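Local coordinates for protein peptidase (Yersinia bercovieri, PDB 5NYW) that is of unknown function but, as a homologue of the proteasome beta-subunit and HslV named as an ancestral beta-subunit, shares the Ntn-hydrolase fold and forms a multi-subunit assembly, at residues Leu33-Gln38 against Asp194-Pro199; Tyr81-Leu86 against Leu114-Gln119; Glu93-Asp98 against Asp109-Leu114; Cys174-Met179 against His215-Met220. All blocks are in the same frame, centred on the assembly; numbering follows the deposited sequence.

The four contacts sample the layers of a proteasome-type sandwich. Contact 1 joins the two antiparallel sheets. Contact 2 lays helix 80-98 on one of them, and contact 4 packs two helices against each other beyond the other sheet. Contacts 1 and 2, with centres about 13 Å apart, meet where Tyr198 OH lies 2.6 Å from Gln119 OE1, a probable hydrogen bond. Contact 3 reuses helix 80-98 and strand 112-120, its centre about 17 Å from that of contact 2. Contacts 3 and 4 lie on opposite sides of the chain's centre, their own centres about 32 Å apart. A bound di(hydroxyethyl)ether sits about 7 Å from the Asp194 side chain in contact 1.

Contact 1. Residues Leu33-Gln38 against Asp194-Pro199; sequences LHLFQQ and DVMIYP
Leu33 packs on the backbone and CB of Asp194, the closest-fitting part of this contact between strands of two different sheets. Its CD1 lies 3.5 Å from Asp194 O, and the two CB atoms, Leu33 CB and Asp194 CB, approach to 4.1 Å, so both the root and one branch of the leucine are engaged. With CG anti to the backbone N (chi1 -168°), the branch carrying CD1 reaches the peptide that links Asp194 to Val195, and Leu33 CD1 is 4.3 Å from Val195 CA. Asp194 gives this neighbour only its CB and main chain: its carboxylate is turned to Arg210 on the adjacent strand 208-211, with which OD1 forms a salt bridge. Two residues on, the fit is thinner. Leu35, partly exposed, offers a single methyl: Leu35 CD2 lies 3.7 Å from Met196 SD, the two side chains meeting at a slant. The extended Met196 chain is what spans the gap. Beyond this pair the strands diverge, their directions differing by 41°; the segment axes approach to 8.2 Å at closest. On that looser side Gln37 bonds to Thr205 through OE1, while Tyr198 OH turns to Gln119 and Phe203. No hydrogen bond joins the two strands; each finds its backbone partners inside its own sheet, strand 33-38 in strand 42-50 and strand 193-199 in its neighbours 11-23 and 208-211. Twisted antiparallel sheets meeting face to face through apolar side chains form the central layers of the Ntn-hydrolase sandwich, as in proteasome beta-subunits.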
loop_
_atom_site.group_PDB
_atom_site.type_symbol
_atom_site.label_atom_id
_atom_site.label_comp_id
_atom_site.label_asym_id
_atom_site.label_seq_id
_atom_site.Cartn_x
_atom_site.Cartn_y
_atom_site.Cartn_z
ATOM N N LEU L 33 35.482 6.012 -25.088
ATOM C CA LEU L 33 36.516 5.325 -24.332
ATOM C C LEU L 33 37.178 6.343 -23.393
ATOM O O LEU L 33 37.852 7.273 -23.846
ATOM C CB LEU L 33 37.529 4.673 -25.267
ATOM C CG LEU L 33 38.536 3.683 -24.677
ATOM C CD1 LEU L 33 38.989 2.761 -25.789
ATOM C CD2 LEU L 33 39.750 4.378 -24.036
ATOM N N HIS L 34 36.990 6.169 -22.088
ATOM C CA HIS L 34 37.519 7.125 -21.121
ATOM C C HIS L 34 38.466 6.427 -20.162
ATOM O O HIS L 34 38.318 5.231 -19.910
ATOM C CB HIS L 34 36.367 7.809 -20.390
ATOM C CG HIS L 34 35.554 8.707 -21.275
ATOM N ND1 HIS L 34 35.842 10.046 -21.440
ATOM C CD2 HIS L 34 34.505 8.447 -22.082
ATOM C CE1 HIS L 34 34.978 10.578 -22.285
ATOM N NE2 HIS L 34 34.160 9.629 -22.702
ATOM N N LEU L 35 39.453 7.160 -19.648
ATOM C CA LEU L 35 40.535 6.534 -18.874
ATOM C C LEU L 35 40.607 6.993 -17.430
ATOM O O LEU L 35 40.483 8.179 -17.144
ATOM C CB LEU L 35 41.889 6.815 -19.524
ATOM C CG LEU L 35 42.312 6.043 -20.772
ATOM C CD1 LEU L 35 43.602 6.641 -21.298
ATOM C CD2 LEU L 35 42.484 4.567 -20.476
ATOM N N PHE L 36 40.848 6.057 -16.521
ATOM C CA PHE L 36 41.119 6.440 -15.139
ATOM C C PHE L 36 42.442 5.838 -14.695
ATOM O O PHE L 36 42.558 4.618 -14.497
ATOM C CB PHE L 36 39.973 6.022 -14.203
ATOM C CG PHE L 36 38.662 6.664 -14.548
ATOM C CD1 PHE L 36 37.871 6.161 -15.565
ATOM C CD2 PHE L 36 38.252 7.812 -13.896
ATOM C CE1 PHE L 36 36.668 6.759 -15.895
ATOM C CE2 PHE L 36 37.061 8.427 -14.217
ATOM C CZ PHE L 36 36.261 7.901 -15.225
ATOM N N GLN L 37 43.447 6.707 -14.583
ATOM C CA GLN L 37 44.811 6.250 -14.408
ATOM C C GLN L 37 45.562 6.872 -13.221
ATOM O O GLN L 37 45.577 8.090 -13.053
ATOM C CB GLN L 37 45.620 6.505 -15.672
ATOM C CG GLN L 37 47.047 6.035 -15.487
ATOM C CD GLN L 37 47.918 6.257 -16.676
ATOM O OE1 GLN L 37 47.612 7.074 -17.546
ATOM N NE2 GLN L 37 49.009 5.501 -16.747
ATOM N N GLN L 38 46.204 6.022 -12.423
ATOM C CA GLN L 38 47.189 6.475 -11.449
ATOM C C GLN L 38 48.461 5.685 -11.696
ATOM O O GLN L 38 48.537 4.507 -11.335
ATOM C CB GLN L 38 46.723 6.280 -10.018
ATOM C CG GLN L 38 47.632 6.945 -8.994
ATOM C CD GLN L 38 46.934 7.183 -7.668
ATOM O OE1 GLN L 38 45.721 7.008 -7.555
ATOM N NE2 GLN L 38 47.698 7.597 -6.655
ATOM N N ASP L 194 38.557 4.929 -31.210
ATOM C CA ASP L 194 39.454 5.089 -30.069
ATOM C C ASP L 194 39.785 3.696 -29.592
ATOM O O ASP L 194 38.887 2.893 -29.333
ATOM C CB ASP L 194 38.816 5.946 -28.976
ATOM C CG ASP L 194 38.682 7.420 -29.391
ATOM O OD1 ASP L 194 39.693 8.071 -29.766
ATOM O OD2 ASP L 194 37.540 7.922 -29.375
ATOM N N VAL L 195 41.075 3.383 -29.581
ATOM C CA VAL L 195 41.564 2.064 -29.223
ATOM C C VAL L 195 42.671 2.117 -28.162
ATOM O O VAL L 195 43.296 3.154 -27.932
ATOM C CB VAL L 195 42.104 1.320 -30.471
ATOM C CG1 VAL L 195 41.068 1.283 -31.590
ATOM C CG2 VAL L 195 43.385 1.963 -30.961
ATOM N N MET L 196 42.898 0.993 -27.499
ATOM C CA MET L 196 43.979 0.894 -26.538
ATOM C C MET L 196 44.419 -0.539 -26.271
ATOM O O MET L 196 43.599 -1.447 -26.210
ATOM C CB MET L 196 43.587 1.547 -25.222
ATOM C CG MET L 196 44.604 1.294 -24.146
ATOM S SD MET L 196 44.251 2.205 -22.676
ATOM C CE MET L 196 45.261 1.309 -21.498
ATOM N N ILE L 197 45.720 -0.736 -26.131
ATOM C CA ILE L 197 46.247 -1.997 -25.648
ATOM C C ILE L 197 46.802 -1.796 -24.236
ATOM O O ILE L 197 47.622 -0.904 -24.011
ATOM C CB ILE L 197 47.358 -2.526 -26.540
ATOM C CG1 ILE L 197 46.837 -2.791 -27.946
ATOM C CG2 ILE L 197 47.991 -3.751 -25.893
ATOM C CD1 ILE L 197 47.917 -3.253 -28.911
ATOM N N TYR L 198 46.328 -2.598 -23.286
ATOM C CA TYR L 198 46.865 -2.577 -21.930
ATOM C C TYR L 198 47.562 -3.886 -21.596
ATOM O O TYR L 198 46.909 -4.909 -21.357
ATOM C CB TYR L 198 45.773 -2.335 -20.890
ATOM C CG TYR L 198 46.342 -2.406 -19.486
ATOM C CD1 TYR L 198 46.960 -1.301 -18.904
ATOM C CD2 TYR L 198 46.310 -3.596 -18.761
ATOM C CE1 TYR L 198 47.500 -1.376 -17.638
ATOM C CE2 TYR L 198 46.850 -3.678 -17.505
ATOM C CZ TYR L 198 47.441 -2.567 -16.942
ATOM O OH TYR L 198 47.964 -2.671 -15.674
ATOM N N PRO L 199 48.894 -3.868 -21.573
ATOM C CA PRO L 199 49.648 -5.065 -21.167
ATOM C C PRO L 199 49.602 -5.344 -19.651
ATOM O O PRO L 199 49.601 -4.419 -18.834
ATOM C CB PRO L 199 51.073 -4.761 -21.643
ATOM C CG PRO L 199 51.140 -3.282 -21.794
ATOM C CD PRO L 199 49.757 -2.795 -22.101
#

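Contact 2. Residues Tyr81-Leu86 against Leu114-Gln119; sequences YEAATL and LLLGGQ
Helix-on-sheet packing, the outer layer of the proteasome-type sandwich, is seen here where Leu116 of strand 112-120 meets Ala83 and Ala84 of helix 80-98. A single methyl does all the touching from the strand: Leu116 CD2 lies 3.6 Å from Ala84 N and 3.9 Å from Ala83 C, so it rests on the peptide joining the two alanines. The flanking methyls complete the seat, Ala83 CB and Ala84 CB each standing 4.0 Å from Leu116 CD2. A chi1 of 167°, which swings CG to the far side of CB from the leucine's own nitrogen, combines with a chi2 of 69° to project CD2 from the sheet onto the helix. Two residues in a row with no side chain beyond CB let the helix backbone itself come close, and the CA atoms of Ala84 and Leu116 are 7.2 Å apart. No hydrogen bond joins the segments; within the 92 Å² they bury, the methyl covers alanine CB atoms and part of the peptide. Neighbouring strands widen the floor under the helix: Leu44 of strand 42-50 touches Ala83, and Phe128 of strand 126-130 touches Ala84. Leu115, the residue before Leu116, faces Phe146 and Ile148 of the second sheet instead, so alternate residues serve the two sides of one sheet. On the helix, Tyr81 looks away from the strand, its OH hydrogen-bonded to Ser57 and Arg97 of a neighbouring subunit. One helix thus packs on its own sheet and reaches another subunit, within a layered order of helix, sheet, sheet and helix characteristic of Ntn hydrolases.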
loop_
_atom_site.group_PDB
_atom_site.type_symbol
_atom_site.label_atom_id
_atom_site.label_comp_id
_atom_site.label_asym_id
_atom_site.label_seq_id
_atom_site.Cartn_x
_atom_site.Cartn_y
_atom_site.Cartn_z
ATOM N N TYR L 81 36.173 -5.298 -8.723
ATOM C CA TYR L 81 34.823 -5.692 -8.350
ATOM C C TYR L 81 34.085 -4.535 -7.681
ATOM O O TYR L 81 32.891 -4.327 -7.934
ATOM C CB TYR L 81 34.840 -6.918 -7.418
ATOM C CG TYR L 81 33.447 -7.364 -7.076
ATOM C CD1 TYR L 81 32.782 -6.835 -5.971
ATOM C CD2 TYR L 81 32.771 -8.280 -7.883
ATOM C CE1 TYR L 81 31.488 -7.207 -5.667
ATOM C CE2 TYR L 81 31.474 -8.673 -7.583
ATOM C CZ TYR L 81 30.838 -8.121 -6.464
ATOM O OH TYR L 81 29.547 -8.471 -6.128
ATOM N N GLU L 82 34.794 -3.804 -6.816
ATOM C CA GLU L 82 34.233 -2.642 -6.125
ATOM C C GLU L 82 34.026 -1.506 -7.105
ATOM O O GLU L 82 33.059 -0.763 -7.023
ATOM C CB GLU L 82 35.154 -2.179 -4.990
ATOM C CG GLU L 82 35.379 -3.210 -3.892
ATOM C CD GLU L 82 36.225 -2.667 -2.758
ATOM O OE1 GLU L 82 36.646 -1.493 -2.848
ATOM O OE2 GLU L 82 36.490 -3.416 -1.791
ATOM N N ALA L 83 34.927 -1.403 -8.069
ATOM C CA ALA L 83 34.784 -0.418 -9.121
ATOM C C ALA L 83 33.481 -0.688 -9.889
ATOM O O ALA L 83 32.744 0.238 -10.217
ATOM C CB ALA L 83 35.972 -0.455 -10.034
ATOM N N ALA L 84 33.201 -1.959 -10.160
ATOM C CA ALA L 84 31.967 -2.358 -10.847
ATOM C C ALA L 84 30.701 -2.049 -10.057
ATOM O O ALA L 84 29.729 -1.575 -10.641
ATOM C CB ALA L 84 32.007 -3.854 -11.194
ATOM N N THR L 85 30.693 -2.327 -8.748
ATOM C CA THR L 85 29.521 -1.979 -7.936
ATOM C C THR L 85 29.341 -0.454 -7.969
ATOM O O THR L 85 28.219 0.046 -7.972
ATOM C CB THR L 85 29.597 -2.471 -6.461
ATOM O OG1 THR L 85 30.645 -1.806 -5.749
ATOM C CG2 THR L 85 29.782 -3.965 -6.398
ATOM N N LEU L 86 30.458 0.272 -7.966
ATOM C CA LEU L 86 30.427 1.727 -7.986
ATOM C C LEU L 86 29.796 2.264 -9.273
ATOM O O LEU L 86 28.983 3.190 -9.248
ATOM C CB LEU L 86 31.842 2.282 -7.818
ATOM C CG LEU L 86 31.922 3.810 -7.784
ATOM C CD1 LEU L 86 31.165 4.332 -6.570
ATOM C CD2 LEU L 86 33.360 4.313 -7.781
ATOM N N LEU L 114 27.633 -0.291 -20.233
ATOM C CA LEU L 114 29.021 0.104 -20.079
ATOM C C LEU L 114 29.942 -1.098 -20.044
ATOM O O LEU L 114 29.531 -2.184 -19.630
ATOM C CB LEU L 114 29.215 0.929 -18.804
ATOM C CG LEU L 114 28.342 2.170 -18.670
ATOM C CD1 LEU L 114 28.602 2.811 -17.350
ATOM C CD2 LEU L 114 28.694 3.120 -19.766
ATOM N N LEU L 115 31.185 -0.895 -20.485
ATOM C CA LEU L 115 32.250 -1.865 -20.253
ATOM C C LEU L 115 33.299 -1.234 -19.329
ATOM O O LEU L 115 33.627 -0.042 -19.439
ATOM C CB LEU L 115 32.881 -2.335 -21.567
ATOM C CG LEU L 115 31.953 -3.109 -22.512
ATOM C CD1 LEU L 115 32.718 -3.669 -23.676
ATOM C CD2 LEU L 115 31.192 -4.211 -21.796
ATOM N N LEU L 116 33.771 -2.038 -18.385
ATOM C CA LEU L 116 34.777 -1.638 -17.415
ATOM C C LEU L 116 35.873 -2.660 -17.378
ATOM O O LEU L 116 35.618 -3.818 -17.084
ATOM C CB LEU L 116 34.167 -1.505 -16.028
ATOM C CG LEU L 116 35.129 -1.381 -14.845
ATOM C CD1 LEU L 116 35.864 -0.038 -14.849
ATOM C CD2 LEU L 116 34.356 -1.597 -13.552
ATOM N N GLY L 117 37.093 -2.253 -17.696
ATOM C CA GLY L 117 38.180 -3.207 -17.732
ATOM C C GLY L 117 39.469 -2.601 -17.253
ATOM O O GLY L 117 39.665 -1.392 -17.332
ATOM N N GLY L 118 40.368 -3.437 -16.764
ATOM C CA GLY L 118 41.657 -2.927 -16.359
ATOM C C GLY L 118 42.305 -3.695 -15.241
ATOM O O GLY L 118 42.015 -4.887 -15.019
ATOM N N GLN L 119 43.172 -2.997 -14.512
ATOM C CA GLN L 119 43.917 -3.635 -13.441
ATOM C C GLN L 119 44.150 -2.645 -12.318
ATOM O O GLN L 119 44.513 -1.491 -12.564
ATOM C CB GLN L 119 45.252 -4.164 -13.962
ATOM C CG GLN L 119 45.971 -5.090 -13.016
ATOM C CD GLN L 119 47.267 -5.623 -13.601
ATOM O OE1 GLN L 119 47.815 -5.043 -14.540
ATOM N NE2 GLN L 119 47.746 -6.753 -13.072
#

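Contact 3. Residues Glu93-Asp98 against Asp109-Leu114; sequences EVINRD and DFNCNL. Unlike the reference sequence in segment 109-114: Cys112 (reference Gly).
Phe110, Ile95 and Asp98 supply most of the 229 Å² buried here, where the last turns of helix 80-98 meet the loop entering strand 112-120. The Phe110 ring packs against Asp98: the carbonyl carbon of Asp98 stands over one face, offset toward the rim, while Asp98 CB is 3.8 Å from Phe110 CD1 and Asp98 O is 3.7 Å from Phe110 CZ. Ile95 works on the loop instead. A chi1 of -71° sets its CG1 opposite the carbonyl carbon, and from there Ile95 CG1 comes 3.6 Å from Phe110 O, an oxygen hydrogen-bonded to Thr54, and Ile95 CD1 reaches Asn111 OD1 at 3.8 Å. The carboxylate of Asp98 belongs to Arg97, which grips OD1 side-on: Arg97 NE is 3.1 Å and Arg97 NH2 3.2 Å from Asp98 OD1, both arriving from one face of the carboxylate. Arg97 NH2 also reaches Ser57, and Asn135 of a neighbouring subunit touches both Asp98 and Phe110. Cohesion between helix and loop therefore rests on van der Waals contact, much of it between carbon and backbone or amide oxygens, while the ion pair beside it probably tempers the negative charge of Asp98 at this subunit boundary.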
loop_
_atom_site.group_PDB
_atom_site.type_symbol
_atom_site.label_atom_id
_atom_site.label_comp_id
_atom_site.label_asym_id
_atom_site.label_seq_id
_atom_site.Cartn_x
_atom_site.Cartn_y
_atom_site.Cartn_z
ATOM N N GLU L 93 21.723 5.860 -10.196
ATOM C CA GLU L 93 21.573 7.244 -9.743
ATOM C C GLU L 93 21.187 8.196 -10.870
ATOM O O GLU L 93 20.295 9.034 -10.723
ATOM C CB GLU L 93 22.876 7.731 -9.114
ATOM C CG GLU L 93 22.887 9.204 -8.791
ATOM C CD GLU L 93 24.268 9.698 -8.376
ATOM O OE1 GLU L 93 24.414 10.907 -8.115
ATOM O OE2 GLU L 93 25.219 8.891 -8.337
ATOM N N VAL L 94 21.909 8.094 -11.981
ATOM C CA VAL L 94 21.676 8.952 -13.131
ATOM C C VAL L 94 20.352 8.638 -13.840
ATOM O O VAL L 94 19.599 9.552 -14.170
ATOM C CB VAL L 94 22.838 8.840 -14.112
ATOM C CG1 VAL L 94 22.505 9.521 -15.432
ATOM C CG2 VAL L 94 24.085 9.426 -13.468
ATOM N N ILE L 95 20.039 7.356 -14.032
ATOM C CA ILE L 95 18.788 6.992 -14.700
ATOM C C ILE L 95 17.549 7.405 -13.901
ATOM O O ILE L 95 16.612 7.997 -14.452
ATOM C CB ILE L 95 18.722 5.481 -14.977
ATOM C CG1 ILE L 95 19.702 5.129 -16.084
ATOM C CG2 ILE L 95 17.323 5.065 -15.413
ATOM C CD1 ILE L 95 19.724 3.666 -16.431
ATOM N N ASN L 96 17.567 7.144 -12.600
ATOM C CA ASN L 96 16.441 7.501 -11.751
ATOM C C ASN L 96 16.272 9.013 -11.658
ATOM O O ASN L 96 15.150 9.511 -11.538
ATOM C CB ASN L 96 16.589 6.876 -10.367
ATOM C CG ASN L 96 16.364 5.371 -10.389
ATOM O OD1 ASN L 96 15.946 4.806 -11.408
ATOM N ND2 ASN L 96 16.602 4.721 -9.259
ATOM N N ARG L 97 17.387 9.737 -11.689
ATOM C CA ARG L 97 17.334 11.198 -11.670
ATOM C C ARG L 97 16.709 11.722 -12.973
ATOM O O ARG L 97 15.772 12.515 -12.929
ATOM C CB ARG L 97 18.735 11.801 -11.485
ATOM C CG ARG L 97 18.766 13.323 -11.515
ATOM C CD ARG L 97 20.184 13.852 -11.750
ATOM N NE ARG L 97 20.615 13.582 -13.126
ATOM C CZ ARG L 97 21.843 13.772 -13.605
ATOM N NH1 ARG L 97 22.801 14.249 -12.825
ATOM N NH2 ARG L 97 22.110 13.495 -14.882
ATOM N N ASP L 98 17.227 11.280 -14.124
ATOM C CA ASP L 98 16.747 11.777 -15.425
ATOM C C ASP L 98 15.321 11.360 -15.806
ATOM O O ASP L 98 14.628 12.088 -16.528
ATOM C CB ASP L 98 17.692 11.342 -16.558
ATOM C CG ASP L 98 18.994 12.141 -16.583
ATOM O OD1 ASP L 98 19.113 13.131 -15.814
ATOM O OD2 ASP L 98 19.865 11.818 -17.426
ATOM N N ASP L 109 14.314 4.797 -22.339
ATOM C CA ASP L 109 14.755 5.935 -23.124
ATOM C C ASP L 109 16.099 6.403 -22.600
ATOM O O ASP L 109 16.900 6.952 -23.340
ATOM C CB ASP L 109 13.741 7.080 -23.017
ATOM C CG ASP L 109 12.355 6.699 -23.527
ATOM O OD1 ASP L 109 11.538 6.251 -22.687
ATOM O OD2 ASP L 109 12.072 6.858 -24.737
ATOM N N PHE L 110 16.315 6.223 -21.299
ATOM C CA PHE L 110 17.532 6.686 -20.644
ATOM C C PHE L 110 18.547 5.579 -20.384
ATOM O O PHE L 110 19.469 5.755 -19.596
ATOM C CB PHE L 110 17.165 7.374 -19.338
ATOM C CG PHE L 110 16.132 8.441 -19.503
ATOM C CD1 PHE L 110 16.503 9.743 -19.825
ATOM C CD2 PHE L 110 14.782 8.145 -19.346
ATOM C CE1 PHE L 110 15.546 10.738 -19.994
ATOM C CE2 PHE L 110 13.819 9.127 -19.503
ATOM C CZ PHE L 110 14.200 10.426 -19.842
ATOM N N ASN L 111 18.360 4.425 -21.014
ATOM C CA ASN L 111 19.222 3.273 -20.746
ATOM C C ASN L 111 20.606 3.309 -21.396
ATOM O O ASN L 111 20.806 3.869 -22.486
ATOM C CB ASN L 111 18.496 1.982 -21.120
ATOM C CG ASN L 111 17.467 1.579 -20.071
ATOM O OD1 ASN L 111 17.287 2.269 -19.059
ATOM N ND2 ASN L 111 16.789 0.466 -20.302
ATOM N N CYS L 112 21.558 2.711 -20.688
ATOM C CA CYS L 112 22.935 2.572 -21.138
ATOM C C CYS L 112 23.557 1.219 -20.797
ATOM O O CYS L 112 23.118 0.515 -19.887
ATOM C CB CYS L 112 23.777 3.686 -20.510
ATOM S SG CYS L 112 23.899 3.546 -18.656
ATOM N N ASN L 113 24.587 0.858 -21.549
ATOM C CA ASN L 113 25.429 -0.275 -21.214
ATOM C C ASN L 113 26.848 0.251 -21.159
ATOM O O ASN L 113 27.203 1.170 -21.915
ATOM C CB ASN L 113 25.302 -1.419 -22.235
ATOM C CG ASN L 113 24.080 -2.290 -22.000
ATOM O OD1 ASN L 113 24.176 -3.343 -21.373
ATOM N ND2 ASN L 113 22.930 -1.862 -22.510
ATOM N N LEU L 114 27.633 -0.291 -20.233
ATOM C CA LEU L 114 29.021 0.104 -20.079
ATOM C C LEU L 114 29.942 -1.098 -20.044
ATOM O O LEU L 114 29.531 -2.184 -19.630
ATOM C CB LEU L 114 29.215 0.929 -18.804
ATOM C CG LEU L 114 28.342 2.170 -18.670
ATOM C CD1 LEU L 114 28.602 2.811 -17.350
ATOM C CD2 LEU L 114 28.694 3.120 -19.766
#

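Contact 4. Residues Cys174-Met179 against His215-Met220; sequences CALISM and HPYFMM
Leu176 overlaps the Phe218 ring with two atoms: CB comes in at the ring edge, Leu176 CB 3.7 Å from Phe218 CE1, and CD2 stands above the rim on one face, Leu176 CD2 3.8 Å from Phe218 CE1. The same edge also faces the helix backbone: Leu176 O lies 3.4 Å from Phe218 CE1, near the ring plane, where the slightly positive ring edge would probably suit it. The first torsion of Phe218, -165°, turns the ring away from its own backbone nitrogen and across to helix 168-185. Met179, one turn further on, contributes its CB, with Met179 CB 4.2 Å from Phe218 CZ, while its sulfur end heads elsewhere. The other branch of the leucine meets the edge of the Tyr217 ring, Leu176 CD1 3.8 Å from Tyr217 CE2, and these side chains cross at about a right angle. Leu176 thus touches two consecutive aromatic residues, and segments 174-179 and 216-220 cross at -68°, their axes 11.1 Å apart at closest approach. Tyr217 OH is hydrogen-bonded to Gln173 of helix 168-185, a polar tie beside the apolar one. Leu193 and Ile211 of the adjoining sheet also touch Phe218. His215 caps the start of helix 216-234: Phe218 N donates to His215 ND1 at 3.1 Å, close to the imidazole plane. Gly238 and Leu241 of a neighbouring subunit cover Tyr217 and His215. Mostly apolar packing round two ring edges, with one carbonyl at the Phe218 edge, joins the helices, while the cap, which requires a lone pair on ND1, satisfies Phe218 N, which has no helix carbonyl to bond.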
loop_
_atom_site.group_PDB
_atom_site.type_symbol
_atom_site.label_atom_id
_atom_site.label_comp_id
_atom_site.label_asym_id
_atom_site.label_seq_id
_atom_site.Cartn_x
_atom_site.Cartn_y
_atom_site.Cartn_z
ATOM N N CYS L 174 42.066 -8.364 -34.387
ATOM C CA CYS L 174 40.730 -8.920 -34.437
ATOM C C CYS L 174 39.675 -7.829 -34.196
ATOM O O CYS L 174 38.699 -7.744 -34.937
ATOM C CB CYS L 174 40.610 -10.044 -33.412
ATOM S SG CYS L 174 38.976 -10.749 -33.259
ATOM N N ALA L 175 39.896 -6.973 -33.196
ATOM C CA ALA L 175 38.988 -5.858 -32.915
ATOM C C ALA L 175 38.851 -4.916 -34.123
ATOM O O ALA L 175 37.740 -4.490 -34.438
ATOM C CB ALA L 175 39.454 -5.069 -31.680
ATOM N N LEU L 176 39.968 -4.609 -34.796
ATOM C CA LEU L 176 39.955 -3.704 -35.957
ATOM C C LEU L 176 39.148 -4.260 -37.146
ATOM O O LEU L 176 38.435 -3.509 -37.827
ATOM C CB LEU L 176 41.384 -3.398 -36.434
ATOM C CG LEU L 176 42.206 -2.584 -35.440
ATOM C CD1 LEU L 176 43.632 -2.386 -35.922
ATOM C CD2 LEU L 176 41.531 -1.255 -35.158
ATOM N N ILE L 177 39.265 -5.564 -37.393
ATOM C CA ILE L 177 38.480 -6.206 -38.438
ATOM C C ILE L 177 36.994 -6.225 -38.055
ATOM O O ILE L 177 36.125 -5.969 -38.895
ATOM C CB ILE L 177 38.994 -7.640 -38.724
ATOM C CG1 ILE L 177 40.434 -7.586 -39.241
ATOM C CG2 ILE L 177 38.087 -8.363 -39.726
ATOM C CD1 ILE L 177 41.126 -8.924 -39.237
ATOM N N SER L 178 36.721 -6.498 -36.778
ATOM C CA SER L 178 35.367 -6.465 -36.222
ATOM C C SER L 178 34.743 -5.093 -36.500
ATOM O O SER L 178 33.595 -4.996 -36.910
ATOM C CB SER L 178 35.415 -6.757 -34.715
ATOM O OG SER L 178 34.125 -6.851 -34.129
ATOM N N MET L 179 35.530 -4.040 -36.297
ATOM C CA MET L 179 35.136 -2.677 -36.635
ATOM C C MET L 179 34.903 -2.494 -38.125
ATOM O O MET L 179 33.950 -1.817 -38.538
ATOM C CB MET L 179 36.216 -1.699 -36.196
ATOM C CG MET L 179 36.201 -1.378 -34.740
ATOM S SD MET L 179 34.786 -0.349 -34.357
ATOM C CE MET L 179 34.894 -0.445 -32.576
ATOM N N HIS L 215 44.403 7.153 -41.003
ATOM C CA HIS L 215 45.292 6.203 -40.354
ATOM C C HIS L 215 45.721 5.100 -41.336
ATOM O O HIS L 215 44.885 4.303 -41.776
ATOM C CB HIS L 215 44.596 5.611 -39.128
ATOM C CG HIS L 215 45.502 4.814 -38.242
ATOM N ND1 HIS L 215 45.703 3.460 -38.414
ATOM C CD2 HIS L 215 46.247 5.175 -37.175
ATOM C CE1 HIS L 215 46.538 3.026 -37.487
ATOM N NE2 HIS L 215 46.886 4.044 -36.724
ATOM N N PRO L 216 47.032 5.057 -41.671
ATOM C CA PRO L 216 47.673 4.186 -42.669
ATOM C C PRO L 216 47.527 2.691 -42.371
ATOM O O PRO L 216 47.312 1.903 -43.301
ATOM C CB PRO L 216 49.145 4.614 -42.623
ATOM C CG PRO L 216 49.315 5.290 -41.331
ATOM C CD PRO L 216 48.013 5.966 -41.055
ATOM N N TYR L 217 47.727 2.288 -41.117
ATOM C CA TYR L 217 47.606 0.872 -40.787
ATOM C C TYR L 217 46.161 0.379 -40.876
ATOM O O TYR L 217 45.913 -0.716 -41.372
ATOM C CB TYR L 217 48.140 0.564 -39.390
ATOM C CG TYR L 217 48.019 -0.907 -39.044
ATOM C CD1 TYR L 217 48.916 -1.846 -39.564
ATOM C CD2 TYR L 217 46.969 -1.369 -38.252
ATOM C CE1 TYR L 217 48.793 -3.201 -39.263
ATOM C CE2 TYR L 217 46.832 -2.719 -37.955
ATOM C CZ TYR L 217 47.742 -3.622 -38.451
ATOM O OH TYR L 217 47.589 -4.951 -38.139
ATOM N N PHE L 218 45.202 1.172 -40.404
ATOM C CA PHE L 218 43.806 0.729 -40.468
ATOM C C PHE L 218 43.386 0.618 -41.922
ATOM O O PHE L 218 42.716 -0.332 -42.305
ATOM C CB PHE L 218 42.863 1.677 -39.724
ATOM C CG PHE L 218 41.489 1.088 -39.456
ATOM C CD1 PHE L 218 41.363 -0.167 -38.876
ATOM C CD2 PHE L 218 40.337 1.795 -39.756
ATOM C CE1 PHE L 218 40.116 -0.708 -38.602
ATOM C CE2 PHE L 218 39.090 1.256 -39.493
ATOM C CZ PHE L 218 38.980 -0.002 -38.915
ATOM N N MET L 219 43.816 1.576 -42.734
ATOM C CA MET L 219 43.542 1.526 -44.162
ATOM C C MET L 219 44.100 0.243 -44.751
ATOM O O MET L 219 43.405 -0.483 -45.460
ATOM C CB MET L 219 44.158 2.733 -44.875
ATOM C CG MET L 219 43.370 4.029 -44.738
ATOM S SD MET L 219 44.116 5.393 -45.657
ATOM C CE MET L 219 43.985 4.757 -47.331
ATOM N N MET L 220 45.332 -0.072 -44.368
ATOM C CA MET L 220 46.035 -1.238 -44.897
ATOM C C MET L 220 45.410 -2.575 -44.489
ATOM O O MET L 220 45.322 -3.485 -45.309
ATOM C CB MET L 220 47.494 -1.208 -44.461
ATOM C CG MET L 220 48.373 -2.192 -45.180
ATOM S SD MET L 220 50.097 -2.040 -44.667
ATOM C CE MET L 220 50.805 -3.498 -45.433
#